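Local coordinates for putative methyltransferase protein (Bacteroides fragilis, PDB 5BP9) that probably acts as an S-adenosylmethionine-dependent methyltransferase and binds S-adenosyl-L-homocysteine, at residues Ser71-Asp76 against Ile227-Gln232; Leu167-Gly172 against Trp243-Phe248; Lys47-Ala52 against Lys234-Asp239. All blocks are in the same frame, centred on the assembly; numbering follows the deposited sequence. Where two conformers were deposited one is given.

Interaction 1 (Ser71-Asp76 against Ile227-Gln232); sequences SQFDED and IDFRMQ. With ETE (2-{2-[2-2-(methoxy-ethoxy)-ethoxy]-ethoxy}-ethanol), chain B.
The carboxylate of Asp228 is gripped by Ser71 and Gln72, and hydrogen bonds dominate this contact between the loop 71-76 and the strand 227-232. Ser71 and Gln72 each have two conformers, and the side-chain bonds given here hold in the one described. Ser71 meets both carboxylate oxygens at once. Its backbone N donates to Asp228 OD1 at 3.0 Å, from the syn side but 30° out of the carboxylate plane, and its hydroxyl OG donates to the syn lone pair of Asp228 OD2 at 2.6 Å. The second donor to OD2 is the Gln72 amide, whose NE2 lies 2.9 Å from Asp228 OD2 and comes in from above the carboxylate plane. The other end of the same amide faces the strand backbone: Asp228 N donates to Gln72 OE1 at 3.0 Å, nearly straight at 171°. A bend at chi2 (90°) turns the Gln72 amide back over the strand, where bonds at both ends suit this way round. The three donors to the carboxylate would probably favour its charged form, while the fourth bond ties in the strand backbone.

Apolar packing continues from there. The Phe73 ring crosses Ile227 at about a right angle; CG2 of Ile227 lies at the ring edge, while Phe73 CE2 meets Ile227 CD1 at 3.7 Å. Ile227 CG2 also rests on one face of the Phe229 ring, and the opposite face carries C15 of the bound polyether ETE, 3.7 Å from Phe229 CZ. Further along the strand, Met231 CE comes within 3.6 Å of ETE C13.

Strand 226-233 runs between strands 66-69 and 236-244 in the four-stranded antiparallel sheet. The loop 71-76 connects 66-69 to the outermost strand 76-78, and Ser70 OG, bonded to Asp228 O and Gln72 N, secures its start.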
loop_
_atom_site.group_PDB
_atom_site.type_symbol
_atom_site.label_atom_id
_atom_site.label_comp_id
_atom_site.label_asym_id
_atom_site.label_seq_id
_atom_site.Cartn_x
_atom_site.Cartn_y
_atom_site.Cartn_z
ATOM N N SER A 71 4.635 14.375 -11.712
ATOM C CA SER A 71 5.042 15.780 -11.854
ATOM C C SER A 71 6.472 16.025 -11.335
ATOM O O SER A 71 7.084 17.021 -11.716
ATOM C CB SER A 71 4.057 16.726 -11.169
ATOM O OG SER A 71 4.220 16.702 -9.775
ATOM N N GLN A 72 7.000 15.116 -10.499
ATOM C CA GLN A 72 8.310 15.262 -9.830
ATOM C C GLN A 72 9.440 14.432 -10.462
ATOM O O GLN A 72 10.609 14.764 -10.319
ATOM C CB GLN A 72 8.207 14.857 -8.353
ATOM C CG GLN A 72 7.285 15.724 -7.491
ATOM C CD GLN A 72 5.823 15.238 -7.428
ATOM O OE1 GLN A 72 5.485 14.098 -7.787
ATOM N NE2 GLN A 72 4.955 16.110 -6.960
ATOM N N PHE A 73 9.082 13.335 -11.125
ATOM C CA PHE A 73 10.051 12.357 -11.637
ATOM C C PHE A 73 9.818 12.077 -13.122
ATOM O O PHE A 73 8.703 12.233 -13.612
ATOM C CB PHE A 73 9.925 11.060 -10.837
ATOM C CG PHE A 73 10.231 11.221 -9.385
ATOM C CD1 PHE A 73 11.532 11.493 -8.964
ATOM C CD2 PHE A 73 9.217 11.143 -8.428
ATOM C CE1 PHE A 73 11.823 11.667 -7.610
ATOM C CE2 PHE A 73 9.504 11.309 -7.075
ATOM C CZ PHE A 73 10.808 11.578 -6.666
ATOM N N ASP A 74 10.877 11.678 -13.831
ATOM C CA ASP A 74 10.761 11.328 -15.252
ATOM C C ASP A 74 9.983 10.024 -15.396
ATOM O O ASP A 74 9.896 9.238 -14.443
ATOM C CB ASP A 74 12.127 11.135 -15.914
ATOM C CG ASP A 74 12.992 12.357 -15.832
ATOM O OD1 ASP A 74 12.448 13.482 -15.874
ATOM O OD2 ASP A 74 14.220 12.177 -15.722
ATOM N N GLU A 75 9.487 9.782 -16.612
ATOM C CA GLU A 75 8.705 8.583 -16.908
ATOM C C GLU A 75 9.518 7.320 -16.592
ATOM O O GLU A 75 10.728 7.256 -16.884
ATOM C CB GLU A 75 8.252 8.594 -18.376
ATOM C CG GLU A 75 7.387 7.402 -18.774
ATOM C CD GLU A 75 6.933 7.456 -20.221
ATOM O OE1 GLU A 75 7.160 8.481 -20.892
ATOM O OE2 GLU A 75 6.338 6.461 -20.687
ATOM N N ASP A 76 8.855 6.323 -16.014
ATOM C CA ASP A 76 9.474 5.049 -15.680
ATOM C C ASP A 76 8.472 3.931 -15.930
ATOM O O ASP A 76 7.393 4.175 -16.460
ATOM C CB ASP A 76 9.921 5.029 -14.208
ATOM C CG ASP A 76 11.173 4.164 -13.977
ATOM O OD1 ASP A 76 11.415 3.176 -14.731
ATOM O OD2 ASP A 76 11.914 4.466 -13.029
ATOM N N ILE A 227 4.253 12.988 -3.213
ATOM C CA ILE A 227 4.514 12.761 -4.644
ATOM C C ILE A 227 3.157 12.557 -5.324
ATOM O O ILE A 227 2.184 12.166 -4.698
ATOM C CB ILE A 227 5.390 11.467 -4.827
ATOM C CG1 ILE A 227 6.706 11.591 -4.062
ATOM C CG2 ILE A 227 5.706 11.148 -6.291
ATOM C CD1 ILE A 227 7.466 12.851 -4.367
ATOM N N ASP A 228 3.101 12.809 -6.617
ATOM C CA ASP A 228 1.985 12.367 -7.428
ATOM C C ASP A 228 2.456 11.505 -8.569
ATOM O O ASP A 228 3.569 11.659 -9.089
ATOM C CB ASP A 228 1.171 13.528 -7.953
ATOM C CG ASP A 228 1.977 14.445 -8.824
ATOM O OD1 ASP A 228 2.144 14.171 -10.039
ATOM O OD2 ASP A 228 2.485 15.428 -8.260
ATOM N N PHE A 229 1.583 10.587 -8.932
ATOM C CA PHE A 229 1.820 9.650 -10.019
ATOM C C PHE A 229 0.576 9.521 -10.902
ATOM O O PHE A 229 -0.517 9.884 -10.519
ATOM C CB PHE A 229 2.170 8.271 -9.463
ATOM C CG PHE A 229 3.511 8.185 -8.792
ATOM C CD1 PHE A 229 4.678 8.316 -9.531
ATOM C CD2 PHE A 229 3.616 7.871 -7.461
ATOM C CE1 PHE A 229 5.912 8.172 -8.955
ATOM C CE2 PHE A 229 4.853 7.730 -6.871
ATOM C CZ PHE A 229 6.001 7.886 -7.610
ATOM N N ARG A 230 0.774 8.935 -12.081
ATOM C CA ARG A 230 -0.311 8.525 -12.959
ATOM C C ARG A 230 0.239 7.384 -13.801
ATOM O O ARG A 230 1.392 7.412 -14.184
ATOM C CB ARG A 230 -0.853 9.688 -13.826
ATOM C CG ARG A 230 0.128 10.280 -14.775
ATOM C CD ARG A 230 -0.430 11.527 -15.438
ATOM N NE ARG A 230 0.550 12.130 -16.341
ATOM C CZ ARG A 230 1.556 12.940 -15.982
ATOM N NH1 ARG A 230 1.783 13.274 -14.691
ATOM N NH2 ARG A 230 2.358 13.424 -16.936
HETATM N N MSE A 231 -0.590 6.389 -14.072
HETATM C CA MSE A 231 -0.137 5.179 -14.775
HETATM C C MSE A 231 -0.869 4.997 -16.065
HETATM O O MSE A 231 -2.012 5.480 -16.258
HETATM C CB MSE A 231 -0.313 3.960 -13.872
HETATM C CG MSE A 231 0.647 4.038 -12.684
HETATM SE SE MSE A 231 0.445 2.445 -11.535
HETATM C CE MSE A 231 -1.381 2.743 -10.875
ATOM N N GLN A 232 -0.173 4.350 -16.998
ATOM C CA GLN A 232 -0.730 4.009 -18.307
ATOM C C GLN A 232 -0.349 2.567 -18.647
ATOM O O GLN A 232 0.778 2.179 -18.426
ATOM C CB GLN A 232 -0.219 4.963 -19.390
ATOM C CG GLN A 232 -0.677 4.578 -20.796
ATOM C CD GLN A 232 -0.041 5.391 -21.879
ATOM O OE1 GLN A 232 0.723 6.309 -21.626
ATOM N NE2 GLN A 232 -0.341 5.033 -23.115
HETATM O OH2 ETE B . -5.461 5.461 -6.886
HETATM C C12 ETE B . -4.658 4.559 -7.643
HETATM C C22 ETE B . -3.445 4.266 -6.783
HETATM O OH3 ETE B . -2.619 3.282 -7.391
HETATM C C13 ETE B . -0.368 2.421 -7.474
HETATM C C23 ETE B . -1.450 3.046 -6.607
HETATM O OH4 ETE B . 0.816 2.204 -6.706
HETATM C C14 ETE B . 2.576 3.738 -7.255
HETATM C C24 ETE B . 2.039 2.325 -7.437
HETATM O OH5 ETE B . 3.613 3.996 -8.199
HETATM C C15 ETE B . 6.026 4.237 -8.314
HETATM C C25 ETE B . 4.858 3.363 -7.873
HETATM O OH6 ETE B . 7.104 3.408 -8.761
HETATM C C26 ETE B . 7.945 4.027 -9.734
#

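Interaction 2 (Leu167-Gly172 against Trp243-Phe248); sequences LMNGSG and WLYIDF. With SAH (S-adenosyl-L-homocysteine), chain D; ETE (2-{2-[2-2-(methoxy-ethoxy)-ethoxy]-ethoxy}-ethanol), chain B.
A glycine lies flat against a tryptophan here: Gly172 CA sits 3.5 Å from the centroid of the six-membered ring of Trp243, only 12° off the ring normal, a CH-pi contact over the centre of the face. The opposite face of the indole is taken by the polyether ETE.

Leu244 O is the polar focus. Asn169 ND2 donates to it at 3.0 Å and Ser171 OG at 2.7 Å, reaching it from opposite faces of the carbonyl plane, both well out of that plane and off the lone pairs. The return bond, Leu244 N to Gly172 O, does lie in the carbonyl plane and is nearly straight. Asn169 extends with CG anti to the backbone N (chi1 -165°), which lays its amide over the Tyr245 ring, the two planes 20° apart and stacked, with ND2 above the ring centre. Ser201 OG, bonded to Asn169 OD1 and to Ser171 OG, helps fix the rotation of that amide. Beyond the serine, Ile246 CG2 packs on Ser171 CB at 3.6 Å.

Water 1 accepts from Trp243 NE1 at 2.9 Å and makes a weak bond to Met168 O. The bound S-adenosyl-L-homocysteine borders both segments, its O atom 3.2 Å from Met168 CB and its C5' 3.6 Å from Trp243 CH2. A loop following strand 161-166 of the mixed seven-stranded sheet thus lines the cofactor pocket, an arrangement characteristic of the Rossmann-like fold of class I SAM-dependent methyltransferases.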
loop_
_atom_site.group_PDB
_atom_site.type_symbol
_atom_site.label_atom_id
_atom_site.label_comp_id
_atom_site.label_asym_id
_atom_site.label_seq_id
_atom_site.Cartn_x
_atom_site.Cartn_y
_atom_site.Cartn_z
ATOM N N LEU A 167 1.793 -2.500 2.859
ATOM C CA LEU A 167 3.122 -2.840 2.326
ATOM C C LEU A 167 3.327 -2.352 0.890
ATOM O O LEU A 167 2.370 -2.124 0.177
ATOM C CB LEU A 167 3.328 -4.341 2.414
ATOM C CG LEU A 167 3.249 -4.935 3.825
ATOM C CD1 LEU A 167 3.404 -6.454 3.738
ATOM C CD2 LEU A 167 4.268 -4.340 4.775
HETATM N N MSE A 168 4.601 -2.239 0.521
HETATM C CA MSE A 168 5.049 -1.706 -0.763
HETATM C C MSE A 168 4.777 -0.214 -0.779
HETATM O O MSE A 168 3.930 0.302 -1.542
HETATM C CB MSE A 168 4.444 -2.465 -1.936
HETATM C CG MSE A 168 5.386 -2.410 -3.132
HETATM SE SE MSE A 168 5.679 -0.530 -3.661
HETATM C CE MSE A 168 7.061 -0.913 -5.012
ATOM N N ASN A 169 5.546 0.493 0.035
ATOM C CA ASN A 169 5.252 1.869 0.374
ATOM C C ASN A 169 3.816 1.998 0.844
ATOM O O ASN A 169 2.972 2.657 0.212
ATOM C CB ASN A 169 5.537 2.863 -0.757
ATOM C CG ASN A 169 5.556 4.273 -0.240
ATOM O OD1 ASN A 169 6.285 4.553 0.707
ATOM N ND2 ASN A 169 4.730 5.163 -0.807
ATOM N N GLY A 170 3.552 1.353 1.980
ATOM C CA GLY A 170 2.245 1.312 2.573
ATOM C C GLY A 170 1.659 2.642 2.940
ATOM O O GLY A 170 0.452 2.788 2.972
ATOM N N SER A 171 2.510 3.639 3.177
ATOM C CA SER A 171 2.033 4.978 3.425
ATOM C C SER A 171 1.332 5.600 2.215
ATOM O O SER A 171 0.577 6.547 2.359
ATOM C CB SER A 171 3.193 5.866 3.842
ATOM O OG SER A 171 4.228 5.811 2.903
ATOM N N GLY A 172 1.614 5.084 1.025
ATOM C CA GLY A 172 1.152 5.681 -0.198
ATOM C C GLY A 172 -0.292 6.074 -0.245
ATOM O O GLY A 172 -0.627 7.206 -0.625
ATOM N N TRP A 243 0.553 10.069 -3.739
ATOM C CA TRP A 243 1.207 8.882 -3.192
ATOM C C TRP A 243 2.222 9.375 -2.163
ATOM O O TRP A 243 3.216 9.973 -2.512
ATOM C CB TRP A 243 1.854 8.025 -4.298
ATOM C CG TRP A 243 2.074 6.575 -3.956
ATOM C CD1 TRP A 243 3.266 5.890 -3.942
ATOM C CD2 TRP A 243 1.057 5.615 -3.667
ATOM N NE1 TRP A 243 3.044 4.574 -3.624
ATOM C CE2 TRP A 243 1.702 4.372 -3.448
ATOM C CE3 TRP A 243 -0.326 5.679 -3.576
ATOM C CZ2 TRP A 243 0.992 3.205 -3.138
ATOM C CZ3 TRP A 243 -1.033 4.540 -3.252
ATOM C CH2 TRP A 243 -0.373 3.311 -3.030
ATOM N N LEU A 244 1.939 9.119 -0.890
ATOM C CA LEU A 244 2.779 9.606 0.195
ATOM C C LEU A 244 3.915 8.652 0.519
ATOM O O LEU A 244 3.699 7.457 0.795
ATOM C CB LEU A 244 1.939 9.782 1.454
ATOM C CG LEU A 244 2.663 10.272 2.725
ATOM C CD1 LEU A 244 3.175 11.698 2.586
ATOM C CD2 LEU A 244 1.725 10.140 3.917
ATOM N N TYR A 245 5.133 9.186 0.500
ATOM C CA TYR A 245 6.293 8.562 1.153
ATOM C C TYR A 245 6.547 9.351 2.425
ATOM O O TYR A 245 6.372 10.555 2.435
ATOM C CB TYR A 245 7.536 8.616 0.250
ATOM C CG TYR A 245 7.390 7.833 -1.024
ATOM C CD1 TYR A 245 6.663 8.353 -2.092
ATOM C CD2 TYR A 245 7.961 6.590 -1.164
ATOM C CE1 TYR A 245 6.491 7.633 -3.259
ATOM C CE2 TYR A 245 7.804 5.858 -2.338
ATOM C CZ TYR A 245 7.065 6.383 -3.383
ATOM O OH TYR A 245 6.892 5.661 -4.558
ATOM N N ILE A 246 6.910 8.674 3.504
ATOM C CA ILE A 246 7.042 9.367 4.777
ATOM C C ILE A 246 8.228 8.786 5.539
ATOM O O ILE A 246 8.381 7.559 5.674
ATOM C CB ILE A 246 5.718 9.315 5.576
ATOM C CG1 ILE A 246 5.772 10.217 6.813
ATOM C CG2 ILE A 246 5.351 7.878 5.962
ATOM C CD1 ILE A 246 4.429 10.414 7.473
ATOM N N ASP A 247 9.093 9.679 6.004
ATOM C CA ASP A 247 10.217 9.260 6.872
ATOM C C ASP A 247 9.724 8.884 8.260
ATOM O O ASP A 247 8.642 9.333 8.685
ATOM C CB ASP A 247 11.279 10.378 6.931
ATOM C CG ASP A 247 10.821 11.563 7.720
ATOM O OD1 ASP A 247 10.202 12.458 7.145
ATOM O OD2 ASP A 247 11.019 11.577 8.951
ATOM N N PHE A 248 10.511 8.069 8.974
ATOM C CA PHE A 248 10.043 7.538 10.258
ATOM C C PHE A 248 9.739 8.637 11.296
ATOM O O PHE A 248 8.749 8.532 12.041
ATOM C CB PHE A 248 11.028 6.518 10.872
ATOM C CG PHE A 248 10.548 5.983 12.201
ATOM C CD1 PHE A 248 9.563 5.005 12.246
ATOM C CD2 PHE A 248 10.982 6.535 13.396
ATOM C CE1 PHE A 248 9.080 4.540 13.452
ATOM C CE2 PHE A 248 10.495 6.084 14.601
ATOM C CZ PHE A 248 9.544 5.091 14.634
HETATM N N SAH D . 0.314 -4.324 -2.047
HETATM C CA SAH D . 0.510 -4.633 -3.516
HETATM C CB SAH D . 0.180 -3.464 -4.457
HETATM C CG SAH D . 0.864 -2.133 -4.143
HETATM S SD SAH D . 0.323 -0.874 -5.263
HETATM C C SAH D . 1.924 -5.073 -3.778
HETATM O O SAH D . 2.766 -5.058 -2.887
HETATM O OXT SAH D . 2.300 -5.466 -4.882
HETATM C "C5'" SAH D . -0.921 -0.043 -4.309
HETATM C "C4'" SAH D . -2.287 -0.711 -4.410
HETATM O "O4'" SAH D . -3.193 -0.010 -3.531
HETATM C "C3'" SAH D . -2.949 -0.698 -5.785
HETATM O "O3'" SAH D . -3.367 -2.036 -6.143
HETATM C "C2'" SAH D . -4.118 0.270 -5.630
HETATM O "O2'" SAH D . -5.216 0.048 -6.492
HETATM C "C1'" SAH D . -4.473 0.115 -4.169
HETATM N N9 SAH D . -5.185 1.227 -3.521
HETATM C C8 SAH D . -4.945 2.538 -3.687
HETATM N N7 SAH D . -5.678 3.313 -2.946
HETATM C C5 SAH D . -6.453 2.438 -2.212
HETATM C C6 SAH D . -7.447 2.616 -1.239
HETATM N N6 SAH D . -7.837 3.826 -0.802
HETATM N N1 SAH D . -8.036 1.510 -0.705
HETATM C C2 SAH D . -7.649 0.295 -1.149
HETATM N N3 SAH D . -6.709 0.015 -2.068
HETATM C C4 SAH D . -6.148 1.130 -2.578
HETATM O OH2 ETE B . -5.461 5.461 -6.886
HETATM C C12 ETE B . -4.658 4.559 -7.643
HETATM C C22 ETE B . -3.445 4.266 -6.783
HETATM O OH3 ETE B . -2.619 3.282 -7.391
HETATM C C13 ETE B . -0.368 2.421 -7.474
HETATM C C23 ETE B . -1.450 3.046 -6.607
HETATM O OH4 ETE B . 0.816 2.204 -6.706
HETATM C C14 ETE B . 2.576 3.738 -7.255
HETATM C C24 ETE B . 2.039 2.325 -7.437
HETATM O OH5 ETE B . 3.613 3.996 -8.199
HETATM C C15 ETE B . 6.026 4.237 -8.314
HETATM C C25 ETE B . 4.858 3.363 -7.873
HETATM O OH6 ETE B . 7.104 3.408 -8.761
HETATM C C26 ETE B . 7.945 4.027 -9.734
HETATM O O HOH W 1 4.558 2.225 -4.347
#

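Interaction 3 (Lys47-Ala52 against Lys234-Asp239); sequences KDPMGA and KDIQGD
The N-terminus of helix 49-60 docks here against the beginning of strand 236-244, an edge strand of the antiparallel sheet that sits over the Rossmann-like methyltransferase domain. Asp48 is the N-cap of this helix: its OD1 accepts from Gly51 N at 3.0 Å, the donor standing well above the carboxylate plane, while OD2 is held by Ser132 OG. The cap thus links the helix start to the segment leading into helix 133-142. Within the first turn, Met50 points away from the strand toward the pocket, where it touches both S-adenosyl-L-homocysteine and ETE.

No direct hydrogen bond spans the two segments; packing and water do the work. Ile236 is the central side chain, described in one of its two conformers. CG1 lies beside the backbone N (chi1 -59°) and CG2 anti to it, and the two branches reach different parts of the helix start. CG2 lies against the backbone at the cap, 3.6 Å from Asp48 N, and CD1 packs on Ala52 CB. Pro49 lays its ring beside Gly238, CD meeting Gly238 CA at 3.6 Å. Lys47 CA makes a CA-H...O contact with Gln237 O at 3.5 Å.

At the rim, water 2 joins the backbones, donating to Lys47 O and accepting from Asp239 N. The Lys47 chain runs out extended beyond CG toward the Asp239 carboxylate, although Lys47 NZ and Asp239 OD1 remain 4.7 Å apart. Water 3 lies between them; its approach to Lys47 NZ is doubtfully short, but it donates soundly to Asp239 OD1 at 2.8 Å.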
loop_
_atom_site.group_PDB
_atom_site.type_symbol
_atom_site.label_atom_id
_atom_site.label_comp_id
_atom_site.label_asym_id
_atom_site.label_seq_id
_atom_site.Cartn_x
_atom_site.Cartn_y
_atom_site.Cartn_z
ATOM N N LYS A 47 -10.297 2.827 -16.567
ATOM C CA LYS A 47 -9.241 3.727 -16.087
ATOM C C LYS A 47 -8.436 3.019 -14.978
ATOM O O LYS A 47 -8.022 3.644 -13.989
ATOM C CB LYS A 47 -9.815 5.072 -15.603
ATOM C CG LYS A 47 -10.540 5.861 -16.678
ATOM C CD LYS A 47 -11.179 7.121 -16.112
ATOM C CE LYS A 47 -11.935 7.867 -17.202
ATOM N NZ LYS A 47 -12.813 8.950 -16.689
ATOM N N ASP A 48 -8.178 1.722 -15.176
ATOM C CA ASP A 48 -7.478 0.885 -14.191
ATOM C C ASP A 48 -6.241 0.262 -14.841
ATOM O O ASP A 48 -6.213 -0.947 -15.165
ATOM C CB ASP A 48 -8.414 -0.198 -13.649
ATOM C CG ASP A 48 -7.745 -1.112 -12.640
ATOM O OD1 ASP A 48 -6.619 -0.784 -12.135
ATOM O OD2 ASP A 48 -8.344 -2.177 -12.386
ATOM N N PRO A 49 -5.201 1.078 -15.041
ATOM C CA PRO A 49 -4.023 0.551 -15.767
ATOM C C PRO A 49 -3.267 -0.568 -15.043
ATOM O O PRO A 49 -2.848 -1.522 -15.696
ATOM C CB PRO A 49 -3.131 1.792 -15.920
ATOM C CG PRO A 49 -3.591 2.706 -14.803
ATOM C CD PRO A 49 -5.060 2.513 -14.719
HETATM N N MSE A 50 -3.087 -0.443 -13.711
HETATM C CA MSE A 50 -2.357 -1.496 -12.989
HETATM C C MSE A 50 -3.157 -2.791 -12.976
HETATM O O MSE A 50 -2.589 -3.881 -13.203
HETATM C CB MSE A 50 -1.959 -1.043 -11.597
HETATM C CG MSE A 50 -1.194 -2.106 -10.826
HETATM SE SE MSE A 50 -0.632 -1.487 -9.049
HETATM C CE MSE A 50 1.132 -0.805 -9.519
ATOM N N GLY A 51 -4.458 -2.708 -12.720
ATOM C CA GLY A 51 -5.319 -3.888 -12.803
ATOM C C GLY A 51 -5.287 -4.532 -14.176
ATOM O O GLY A 51 -5.240 -5.760 -14.315
ATOM N N ALA A 52 -5.315 -3.708 -15.221
ATOM C CA ALA A 52 -5.285 -4.249 -16.582
ATOM C C ALA A 52 -3.975 -4.994 -16.857
ATOM O O ALA A 52 -3.983 -6.026 -17.533
ATOM C CB ALA A 52 -5.477 -3.122 -17.565
ATOM N N LYS A 234 -0.975 0.063 -22.068
ATOM C CA LYS A 234 -1.538 0.041 -23.424
ATOM C C LYS A 234 -2.269 1.381 -23.619
ATOM O O LYS A 234 -1.629 2.415 -23.446
ATOM C CB LYS A 234 -2.384 -1.226 -23.644
ATOM C CG LYS A 234 -1.556 -2.497 -23.510
ATOM C CD LYS A 234 -2.367 -3.714 -23.870
ATOM C CE LYS A 234 -1.542 -4.984 -23.877
ATOM N NZ LYS A 234 -2.379 -6.185 -24.152
ATOM N N ASP A 235 -3.575 1.370 -23.906
ATOM C CA ASP A 235 -4.378 2.578 -24.078
ATOM C C ASP A 235 -5.308 2.832 -22.884
ATOM O O ASP A 235 -6.327 3.531 -23.002
ATOM C CB ASP A 235 -5.166 2.522 -25.393
ATOM C CG ASP A 235 -6.176 1.381 -25.451
ATOM O OD1 ASP A 235 -6.126 0.468 -24.605
ATOM O OD2 ASP A 235 -7.013 1.395 -26.381
ATOM N N ILE A 236 -4.958 2.243 -21.745
ATOM C CA ILE A 236 -5.690 2.497 -20.504
ATOM C C ILE A 236 -4.939 3.540 -19.680
ATOM O O ILE A 236 -3.807 3.328 -19.254
ATOM C CB ILE A 236 -5.871 1.212 -19.682
ATOM C CG1 ILE A 236 -6.632 0.183 -20.526
ATOM C CG2 ILE A 236 -6.623 1.486 -18.386
ATOM C CD1 ILE A 236 -6.575 -1.191 -19.961
ATOM N N GLN A 237 -5.599 4.685 -19.508
ATOM C CA GLN A 237 -5.060 5.814 -18.749
ATOM C C GLN A 237 -5.706 5.902 -17.359
ATOM O O GLN A 237 -6.916 6.010 -17.226
ATOM C CB GLN A 237 -5.269 7.122 -19.530
ATOM C CG GLN A 237 -4.616 8.359 -18.914
ATOM C CD GLN A 237 -3.099 8.394 -19.057
ATOM O OE1 GLN A 237 -2.533 7.753 -19.944
ATOM N NE2 GLN A 237 -2.431 9.160 -18.166
ATOM N N GLY A 238 -4.872 5.840 -16.323
ATOM C CA GLY A 238 -5.352 6.055 -14.965
ATOM C C GLY A 238 -5.359 7.517 -14.626
ATOM O O GLY A 238 -4.561 8.290 -15.146
ATOM N N ASP A 239 -6.251 7.887 -13.726
ATOM C CA ASP A 239 -6.286 9.231 -13.200
ATOM C C ASP A 239 -5.052 9.479 -12.337
ATOM O O ASP A 239 -4.554 8.536 -11.683
ATOM C CB ASP A 239 -7.527 9.454 -12.345
ATOM C CG ASP A 239 -8.810 9.531 -13.136
ATOM O OD1 ASP A 239 -8.789 9.705 -14.357
ATOM O OD2 ASP A 239 -9.857 9.429 -12.478
HETATM O O HOH W 2 -8.028 5.901 -12.492
HETATM O O HOH W 3 -11.515 10.176 -14.887
#

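Overall arrangement
Interaction 2 is the buried contact of the three, near the centre of the chain, while interactions 1 and 3 are partly buried and lie farther out, on the same side of that centre. Interaction 1 uses strand 226-233 and the other two use its antiparallel neighbour 236-244: probable backbone hydrogen bonds, Trp243 N to Ile227 O and Gly238 N to Met231 O, join interaction 1 to 2 and to 3. Direct hydrogen bonds to a carboxylate mark the loop in interaction 1, a doubly held carbonyl and stacked flat groups the interior of interaction 2, and apolar packing with bridging water interaction 3. All three contribute residues to the ETE pocket, with 2 and 3 also bordering S-adenosyl-L-homocysteine.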